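Local coordinates for lipoprotein (PDB 7ADK), which probably acts as a cell-surface, chymotrypsin-like peptidase of the PA clan, as in the mycoplasma immunoglobulin proteases, at residues V268-G273 and F672-L676; L272-A278 and D630-I634; N667-F672 and E690-N695. All coordinates share one frame; numbering follows the deposited sequence.

Contact 1. Residues V268-G273 and F672-L676; sequences VVDSLG and FYNKL
Phe672 meets Val268 and Ser271 with its backbone: its C lies 4.5 Å from Val268 CG2, and its carbonyl oxygen looks toward the Ser271 hydroxyl without bonding to it. That same oxygen accepts a hydrogen bond from Lys675 N, closing a beta turn that reverses the chain and brings both Tyr673 and Leu676 against residues 268-273.

Tyr673 carries most of the contact. Its CG stands anti to the backbone N (chi1 -175°), which carries the ring obliquely across Val268 and Val269 and on to Asp270. Val268 CG2 approaches the ring edge at Tyr673 CD1 (3.8 Å), close to the ring plane, while Val269 CG1 comes in aslant, 3.4 Å from Tyr673 CE1. At the far end Tyr673 OH donates a 2.7 Å hydrogen bond to Asp270 OD2. The carboxylate oxygen sits in the plane of the ring and receives the proton on its anti lone pair, the one turned away from OD1; the two side chains run side by side in the same direction, with their planes 45° apart. A buried carboxylate thus gains a neutral donor at the tip of an otherwise greasy side chain. Tyr645 meets the Tyr673 ring, and Thr476 OG1 bonds to the Tyr673 carbonyl oxygen.

After the turn, Leu676 points back toward the first segment. Leu676 CD2 rests near the Leu272 carbonyl oxygen, 3.9 Å from Ser271 OG and 4.0 Å from Gly273 CA.

With neither segment a regular helix or strand, the example is one of loop-on-loop packing: the connection leading to strand 289-293 of the large antiparallel sheet lies against a long loop of the peptidase family region, outside the beta-sheet framework expected of a PA-clan fold.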
loop_
_atom_site.group_PDB
_atom_site.type_symbol
_atom_site.label_atom_id
_atom_site.label_comp_id
_atom_site.label_asym_id
_atom_site.label_seq_id
_atom_site.Cartn_x
_atom_site.Cartn_y
_atom_site.Cartn_z
ATOM N N VAL B 268 -6.390 10.616 -3.420
ATOM C CA VAL B 268 -5.164 10.154 -2.732
ATOM C C VAL B 268 -5.440 9.648 -1.301
ATOM O O VAL B 268 -6.571 9.727 -0.833
ATOM C CB VAL B 268 -4.032 11.192 -2.931
ATOM C CG1 VAL B 268 -4.195 12.449 -2.103
ATOM C CG2 VAL B 268 -2.624 10.652 -2.688
ATOM N N VAL B 269 -4.452 9.045 -0.624
ATOM C CA VAL B 269 -4.720 8.091 0.469
ATOM C C VAL B 269 -3.825 8.095 1.721
ATOM O O VAL B 269 -4.270 7.649 2.769
ATOM C CB VAL B 269 -4.704 6.691 -0.132
ATOM C CG1 VAL B 269 -3.300 6.279 -0.541
ATOM C CG2 VAL B 269 -5.204 5.647 0.848
ATOM N N ASP B 270 -2.562 8.510 1.661
ATOM C CA ASP B 270 -1.648 8.436 2.822
ATOM C C ASP B 270 -0.894 9.760 3.012
ATOM O O ASP B 270 -0.012 9.841 3.851
ATOM C CB ASP B 270 -0.650 7.256 2.719
ATOM C CG ASP B 270 -1.166 5.800 2.678
ATOM O OD1 ASP B 270 -2.040 5.422 3.485
ATOM O OD2 ASP B 270 -0.618 5.002 1.878
ATOM N N SER B 271 -1.208 10.783 2.216
ATOM C CA SER B 271 -0.438 12.019 2.063
ATOM C C SER B 271 -1.227 13.231 2.560
ATOM O O SER B 271 -2.445 13.233 2.474
ATOM C CB SER B 271 -0.048 12.190 0.597
ATOM O OG SER B 271 0.857 13.258 0.477
ATOM N N LEU B 272 -0.550 14.248 3.094
ATOM C CA LEU B 272 -1.142 15.505 3.577
ATOM C C LEU B 272 -0.778 16.674 2.654
ATOM O O LEU B 272 0.392 17.005 2.528
ATOM C CB LEU B 272 -0.611 15.836 4.982
ATOM C CG LEU B 272 -0.777 14.745 6.041
ATOM C CD1 LEU B 272 -0.176 15.229 7.358
ATOM C CD2 LEU B 272 -2.233 14.348 6.217
ATOM N N GLY B 273 -1.751 17.365 2.068
ATOM C CA GLY B 273 -1.474 18.531 1.225
ATOM C C GLY B 273 -1.020 19.793 1.977
ATOM O O GLY B 273 -0.035 20.403 1.577
ATOM N N PHE B 672 -0.450 13.371 -6.121
ATOM C CA PHE B 672 0.350 13.781 -4.964
ATOM C C PHE B 672 1.091 12.643 -4.242
ATOM O O PHE B 672 1.938 12.935 -3.405
ATOM C CB PHE B 672 -0.565 14.508 -3.967
ATOM C CG PHE B 672 -1.141 15.863 -4.352
ATOM C CD1 PHE B 672 -0.635 16.617 -5.426
ATOM C CD2 PHE B 672 -2.182 16.396 -3.570
ATOM C CE1 PHE B 672 -1.192 17.867 -5.732
ATOM C CE2 PHE B 672 -2.748 17.641 -3.883
ATOM C CZ PHE B 672 -2.259 18.371 -4.972
ATOM N N TYR B 673 0.819 11.363 -4.530
ATOM C CA TYR B 673 0.995 10.263 -3.568
ATOM C C TYR B 673 2.350 10.144 -2.847
ATOM O O TYR B 673 2.391 10.168 -1.620
ATOM C CB TYR B 673 0.610 8.929 -4.221
ATOM C CG TYR B 673 0.653 7.757 -3.250
ATOM C CD1 TYR B 673 -0.101 7.822 -2.069
ATOM C CD2 TYR B 673 1.471 6.635 -3.484
ATOM C CE1 TYR B 673 -0.017 6.804 -1.114
ATOM C CE2 TYR B 673 1.557 5.610 -2.519
ATOM C CZ TYR B 673 0.809 5.694 -1.329
ATOM O OH TYR B 673 0.830 4.697 -0.408
ATOM N N ASN B 674 3.453 10.023 -3.578
ATOM C CA ASN B 674 4.814 9.951 -3.023
ATOM C C ASN B 674 5.651 11.185 -3.412
ATOM O O ASN B 674 6.879 11.132 -3.472
ATOM C CB ASN B 674 5.444 8.596 -3.427
ATOM C CG ASN B 674 5.291 7.510 -2.381
ATOM O OD1 ASN B 674 5.394 7.729 -1.190
ATOM N ND2 ASN B 674 5.125 6.278 -2.791
ATOM N N LYS B 675 4.988 12.300 -3.744
ATOM C CA LYS B 675 5.579 13.406 -4.509
ATOM C C LYS B 675 5.718 14.717 -3.725
ATOM O O LYS B 675 6.473 15.588 -4.140
ATOM C CB LYS B 675 4.774 13.578 -5.807
ATOM C CG LYS B 675 4.662 12.338 -6.709
ATOM C CD LYS B 675 6.002 11.924 -7.327
ATOM C CE LYS B 675 5.792 10.844 -8.393
ATOM N NZ LYS B 675 7.027 10.556 -9.148
ATOM N N LEU B 676 5.028 14.863 -2.593
ATOM C CA LEU B 676 5.015 16.063 -1.734
ATOM C C LEU B 676 6.161 16.109 -0.698
ATOM O O LEU B 676 6.240 17.064 0.064
ATOM C CB LEU B 676 3.627 16.161 -1.052
ATOM C CG LEU B 676 2.577 17.005 -1.791
ATOM C CD1 LEU B 676 2.428 16.646 -3.262
ATOM C CD2 LEU B 676 1.222 16.837 -1.122
#

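Contact 2. Residues L272-A278 and D630-I634; sequences LGRNEKA and DSLYI
Arg274 and Asp630 supply the charged part of the interface. An extended chain from CG to NE carries the guanidinium out to Asp630 OD2, where Arg274 NH1 forms the main bond of a salt bridge, short (2.8 Å) but clearly bent, and Arg274 NH2 adds a weak one (3.2 Å). Both nitrogens therefore converge on one oxygen instead of pairing with two. The planes of the groups are perpendicular, and NH1 reaches OD2 from 60° above the carboxylate plane, so the familiar coplanar bidentate pairing is absent. Lys693 is a second cationic partner of OD2, which probably favours the ionised aspartate. Over one face of the guanidinium lies Glu276 CG, while the Glu276 carboxylate reaches Lys591.

Aliphatic groups pack around this bridge. Leu632 presents its methyls to the guanidinium edge, CD1 coming 3.5 Å from Arg274 NH1, and the same methyl crosses Lys277 at CG (3.8 Å). Ile634 CD1 lies 3.4 Å from Lys277 CB and equally close to Leu272 CD2, with Ala278 CB a more distant neighbour. Lys277 thus lends its aliphatic stem to the hydrophobic side; bends at chi3 (90°) and chi4 (87°) turn its NZ to a hydrogen bond with the Asn667 carbonyl oxygen.

Backbone bonds shape the receiving surface, for Arg274 O accepts from both Lys277 N (3.0 Å) and Ala278 N. The result is a compact, turn-like fold of residues 274-278 laid against an irregular segment that neighbours strand 761-765, joining the approach to strand 289-293 with the mixed-sheet side of this probable PA-clan peptidase.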
loop_
_atom_site.group_PDB
_atom_site.type_symbol
_atom_site.label_atom_id
_atom_site.label_comp_id
_atom_site.label_asym_id
_atom_site.label_seq_id
_atom_site.Cartn_x
_atom_site.Cartn_y
_atom_site.Cartn_z
ATOM N N LEU B 272 -0.550 14.248 3.094
ATOM C CA LEU B 272 -1.142 15.505 3.577
ATOM C C LEU B 272 -0.778 16.674 2.654
ATOM O O LEU B 272 0.392 17.005 2.528
ATOM C CB LEU B 272 -0.611 15.836 4.982
ATOM C CG LEU B 272 -0.777 14.745 6.041
ATOM C CD1 LEU B 272 -0.176 15.229 7.358
ATOM C CD2 LEU B 272 -2.233 14.348 6.217
ATOM N N GLY B 273 -1.751 17.365 2.068
ATOM C CA GLY B 273 -1.474 18.531 1.225
ATOM C C GLY B 273 -1.020 19.793 1.977
ATOM O O GLY B 273 -0.035 20.403 1.577
ATOM N N ARG B 274 -1.728 20.201 3.039
ATOM C CA ARG B 274 -1.604 21.515 3.708
ATOM C C ARG B 274 -2.080 21.499 5.161
ATOM O O ARG B 274 -2.763 20.571 5.574
ATOM C CB ARG B 274 -2.332 22.627 2.908
ATOM C CG ARG B 274 -3.869 22.563 2.952
ATOM C CD ARG B 274 -4.525 23.884 2.567
ATOM N NE ARG B 274 -6.000 23.853 2.660
ATOM C CZ ARG B 274 -6.823 24.854 2.391
ATOM N NH1 ARG B 274 -8.097 24.765 2.596
ATOM N NH2 ARG B 274 -6.442 25.976 1.879
ATOM N N ASN B 275 -1.779 22.551 5.914
ATOM C CA ASN B 275 -2.020 22.615 7.359
ATOM C C ASN B 275 -3.509 22.567 7.745
ATOM O O ASN B 275 -3.897 21.947 8.725
ATOM C CB ASN B 275 -1.316 23.871 7.890
ATOM C CG ASN B 275 -1.073 23.788 9.382
ATOM O OD1 ASN B 275 -1.967 23.882 10.203
ATOM N ND2 ASN B 275 0.160 23.630 9.788
ATOM N N GLU B 276 -4.380 23.172 6.950
ATOM C CA GLU B 276 -5.827 23.148 7.203
ATOM C C GLU B 276 -6.439 21.756 6.967
ATOM O O GLU B 276 -7.557 21.492 7.383
ATOM C CB GLU B 276 -6.563 24.216 6.386
ATOM C CG GLU B 276 -5.922 25.613 6.339
ATOM C CD GLU B 276 -5.436 26.185 7.691
ATOM O OE1 GLU B 276 -6.093 26.019 8.741
ATOM O OE2 GLU B 276 -4.374 26.842 7.706
ATOM N N LYS B 277 -5.705 20.843 6.309
ATOM C CA LYS B 277 -6.094 19.436 6.116
ATOM C C LYS B 277 -5.558 18.556 7.232
ATOM O O LYS B 277 -6.274 17.714 7.735
ATOM C CB LYS B 277 -5.590 18.884 4.777
ATOM C CG LYS B 277 -6.064 19.660 3.556
ATOM C CD LYS B 277 -5.563 19.098 2.208
ATOM C CE LYS B 277 -6.470 18.049 1.545
ATOM N NZ LYS B 277 -7.526 18.654 0.688
ATOM N N ALA B 278 -4.323 18.721 7.661
ATOM C CA ALA B 278 -3.767 18.007 8.799
ATOM C C ALA B 278 -2.686 18.865 9.431
ATOM O O ALA B 278 -2.067 19.666 8.756
ATOM C CB ALA B 278 -3.236 16.661 8.348
ATOM N N ASP B 630 -13.153 26.205 0.250
ATOM C CA ASP B 630 -12.633 24.866 0.061
ATOM C C ASP B 630 -13.543 23.892 0.782
ATOM O O ASP B 630 -14.075 24.213 1.836
ATOM C CB ASP B 630 -11.254 24.787 0.716
ATOM C CG ASP B 630 -10.174 25.572 -0.010
ATOM O OD1 ASP B 630 -9.999 25.333 -1.217
ATOM O OD2 ASP B 630 -9.416 26.338 0.626
ATOM N N SER B 631 -13.678 22.675 0.294
ATOM C CA SER B 631 -14.109 21.579 1.146
ATOM C C SER B 631 -12.885 20.780 1.580
ATOM O O SER B 631 -12.093 20.315 0.760
ATOM C CB SER B 631 -15.156 20.712 0.463
ATOM O OG SER B 631 -16.319 21.445 0.128
ATOM N N LEU B 632 -12.723 20.594 2.879
ATOM C CA LEU B 632 -11.673 19.785 3.489
ATOM C C LEU B 632 -12.285 18.497 3.999
ATOM O O LEU B 632 -13.214 18.534 4.796
ATOM C CB LEU B 632 -10.981 20.515 4.655
ATOM C CG LEU B 632 -10.160 21.771 4.357
ATOM C CD1 LEU B 632 -9.304 21.565 3.134
ATOM C CD2 LEU B 632 -10.991 23.033 4.201
ATOM N N TYR B 633 -11.762 17.361 3.560
ATOM C CA TYR B 633 -12.073 16.100 4.202
ATOM C C TYR B 633 -10.887 15.122 4.245
ATOM O O TYR B 633 -10.982 14.021 3.720
ATOM C CB TYR B 633 -13.443 15.507 3.755
ATOM C CG TYR B 633 -13.951 15.773 2.368
ATOM C CD1 TYR B 633 -14.662 16.940 2.073
ATOM C CD2 TYR B 633 -13.757 14.816 1.377
ATOM C CE1 TYR B 633 -15.099 17.190 0.759
ATOM C CE2 TYR B 633 -14.092 15.120 0.055
ATOM C CZ TYR B 633 -14.718 16.330 -0.275
ATOM O OH TYR B 633 -14.819 16.723 -1.580
ATOM N N ILE B 634 -9.761 15.498 4.892
ATOM C CA ILE B 634 -8.882 14.473 5.515
ATOM C C ILE B 634 -9.614 14.034 6.745
ATOM O O ILE B 634 -9.405 14.488 7.858
ATOM C CB ILE B 634 -7.445 14.843 5.932
ATOM C CG1 ILE B 634 -6.679 15.281 4.698
ATOM C CG2 ILE B 634 -6.728 13.605 6.526
ATOM C CD1 ILE B 634 -5.187 15.504 4.951
#

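Contact 3. Residues N667-F672 and E690-N695; sequences NSEYKF and ETGKGN
Asn695 lies along Asn667, the two side chains sliding past each other in opposite directions with their amide planes almost perpendicular (88°). From the backbone of Asn695, CB comes first, 3.7 Å from Asn667 ND2 and nearly as close to OD1 of the same amide. Asn695 CG, anti to its carbonyl carbon and beside the backbone N (chi1 -65°), then passes Asn667 O at 4.1 Å. From there Asn695 OD1 reaches to 3.5 Å from Ser668 CA and near Asn667 O, with which it makes no hydrogen bond. Other donors serve that oxygen: Ser668 OG bonds to Asn667 O at 2.7 Å from above the carbonyl plane, and Lys277 NZ also reaches it.

The contact closes a short, mostly irregular excursion within the peptidase family region, with the end of helix 688-691 laid against the loop that precedes it. Gly692 is where helical geometry ends.

On that helix end, Thr691 places CG2 over one face of the Phe672 ring, a CH-pi contact 4.1 Å from the centroid and 28° off the normal. Glu690 O lies at the ring edge instead, near CZ. The opposite face is covered by Glu669 CB, so the ring is held between them; beyond it, Glu669 OE2 extends to Glu690 CG (3.5 Å). The two carboxylates are near neighbours of like charge; Glu669 OE1 is hydrogen-bonded to a polar side chain of another protein chain.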
loop_
_atom_site.group_PDB
_atom_site.type_symbol
_atom_site.label_atom_id
_atom_site.label_comp_id
_atom_site.label_asym_id
_atom_site.label_seq_id
_atom_site.Cartn_x
_atom_site.Cartn_y
_atom_site.Cartn_z
ATOM N N ASN B 667 -9.104 14.150 0.100
ATOM C CA ASN B 667 -9.865 14.806 -0.946
ATOM C C ASN B 667 -8.844 15.573 -1.786
ATOM O O ASN B 667 -8.494 16.708 -1.444
ATOM C CB ASN B 667 -10.831 15.725 -0.207
ATOM C CG ASN B 667 -11.715 16.536 -1.110
ATOM O OD1 ASN B 667 -12.186 16.071 -2.134
ATOM N ND2 ASN B 667 -12.047 17.749 -0.729
ATOM N N SER B 668 -8.170 14.890 -2.707
ATOM C CA SER B 668 -7.064 15.440 -3.504
ATOM C C SER B 668 -6.712 14.596 -4.719
ATOM O O SER B 668 -7.017 13.408 -4.785
ATOM C CB SER B 668 -5.802 15.579 -2.657
ATOM O OG SER B 668 -5.878 16.767 -1.929
ATOM N N GLU B 669 -5.991 15.232 -5.642
ATOM C CA GLU B 669 -5.399 14.635 -6.833
ATOM C C GLU B 669 -4.607 13.357 -6.509
ATOM O O GLU B 669 -3.694 13.369 -5.687
ATOM C CB GLU B 669 -4.421 15.615 -7.505
ATOM C CG GLU B 669 -4.919 17.025 -7.785
ATOM C CD GLU B 669 -3.875 17.916 -8.487
ATOM O OE1 GLU B 669 -2.838 17.444 -8.982
ATOM O OE2 GLU B 669 -4.103 19.134 -8.562
ATOM N N TYR B 670 -4.851 12.270 -7.237
ATOM C CA TYR B 670 -4.071 11.036 -7.131
ATOM C C TYR B 670 -2.574 11.235 -7.453
ATOM O O TYR B 670 -1.740 10.384 -7.143
ATOM C CB TYR B 670 -4.714 9.975 -8.039
ATOM C CG TYR B 670 -4.640 10.226 -9.531
ATOM C CD1 TYR B 670 -3.440 9.968 -10.214
ATOM C CD2 TYR B 670 -5.766 10.676 -10.240
ATOM C CE1 TYR B 670 -3.355 10.187 -11.596
ATOM C CE2 TYR B 670 -5.690 10.885 -11.629
ATOM C CZ TYR B 670 -4.479 10.648 -12.307
ATOM O OH TYR B 670 -4.378 10.861 -13.644
ATOM N N LYS B 671 -2.214 12.364 -8.068
ATOM C CA LYS B 671 -0.859 12.750 -8.476
ATOM C C LYS B 671 0.064 13.115 -7.320
ATOM O O LYS B 671 1.271 13.127 -7.516
ATOM C CB LYS B 671 -0.961 13.913 -9.476
ATOM C CG LYS B 671 -1.615 13.449 -10.785
ATOM C CD LYS B 671 -1.846 14.592 -11.772
ATOM C CE LYS B 671 -2.497 14.042 -13.045
ATOM N NZ LYS B 671 -3.001 15.116 -13.923
ATOM N N PHE B 672 -0.450 13.371 -6.121
ATOM C CA PHE B 672 0.350 13.781 -4.964
ATOM C C PHE B 672 1.091 12.643 -4.242
ATOM O O PHE B 672 1.938 12.935 -3.405
ATOM C CB PHE B 672 -0.565 14.508 -3.967
ATOM C CG PHE B 672 -1.141 15.863 -4.352
ATOM C CD1 PHE B 672 -0.635 16.617 -5.426
ATOM C CD2 PHE B 672 -2.182 16.396 -3.570
ATOM C CE1 PHE B 672 -1.192 17.867 -5.732
ATOM C CE2 PHE B 672 -2.748 17.641 -3.883
ATOM C CZ PHE B 672 -2.259 18.371 -4.972
ATOM N N GLU B 690 -1.830 24.791 -5.936
ATOM C CA GLU B 690 -2.326 23.464 -6.314
ATOM C C GLU B 690 -2.485 22.547 -5.094
ATOM O O GLU B 690 -3.540 21.949 -4.893
ATOM C CB GLU B 690 -1.370 22.889 -7.376
ATOM C CG GLU B 690 -2.020 21.881 -8.328
ATOM C CD GLU B 690 -1.376 21.955 -9.725
ATOM O OE1 GLU B 690 -2.103 22.128 -10.733
ATOM O OE2 GLU B 690 -0.132 21.875 -9.834
ATOM N N THR B 691 -1.467 22.488 -4.234
ATOM C CA THR B 691 -1.500 21.766 -2.947
ATOM C C THR B 691 -2.124 22.575 -1.810
ATOM O O THR B 691 -2.516 22.002 -0.798
ATOM C CB THR B 691 -0.089 21.323 -2.524
ATOM O OG1 THR B 691 0.768 22.438 -2.416
ATOM C CG2 THR B 691 0.549 20.341 -3.506
ATOM N N GLY B 692 -2.227 23.898 -1.950
ATOM C CA GLY B 692 -2.660 24.834 -0.908
ATOM C C GLY B 692 -4.165 25.052 -0.776
ATOM O O GLY B 692 -4.567 26.034 -0.164
ATOM N N LYS B 693 -4.999 24.164 -1.319
ATOM C CA LYS B 693 -6.469 24.258 -1.377
ATOM C C LYS B 693 -7.147 22.937 -0.981
ATOM O O LYS B 693 -6.515 21.882 -0.926
ATOM C CB LYS B 693 -6.886 24.681 -2.798
ATOM C CG LYS B 693 -6.396 26.067 -3.256
ATOM C CD LYS B 693 -6.952 27.258 -2.465
ATOM C CE LYS B 693 -8.457 27.471 -2.679
ATOM N NZ LYS B 693 -9.060 28.163 -1.527
ATOM N N GLY B 694 -8.446 22.980 -0.706
ATOM C CA GLY B 694 -9.319 21.812 -0.765
ATOM C C GLY B 694 -9.783 21.507 -2.193
ATOM O O GLY B 694 -9.196 21.959 -3.175
ATOM N N ASN B 695 -10.853 20.732 -2.306
ATOM C CA ASN B 695 -11.617 20.568 -3.539
ATOM C C ASN B 695 -13.082 20.954 -3.298
ATOM O O ASN B 695 -13.404 21.562 -2.279
ATOM C CB ASN B 695 -11.362 19.163 -4.128
ATOM C CG ASN B 695 -9.929 18.929 -4.574
ATOM O OD1 ASN B 695 -9.352 17.889 -4.333
ATOM N ND2 ASN B 695 -9.266 19.858 -5.228
#

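Contacts 1 and 2 are both buried and share Leu272 and Gly273, so one connecting segment faces two different loops in turn. Contact 3, partly buried, joins a loop to the end of the helix that follows it, 688-691; it is bonded to another protein chain through Glu669, whereas beside contact 1 Lys675 packs on it. Chemistry follows place: contact 1 combines aliphatic packing round a tyrosine with one phenol-carboxylate bond, contact 2 a salt bridge with aliphatic packing, and contact 3 a CH-pi contact and amide packing, with no hydrogen bond across. Backbone hydrogen bonds link Val268 with Ser668, joining contacts 1 and 3 (which share Phe672), and Ser631 with Asn695, joining 2 and 3.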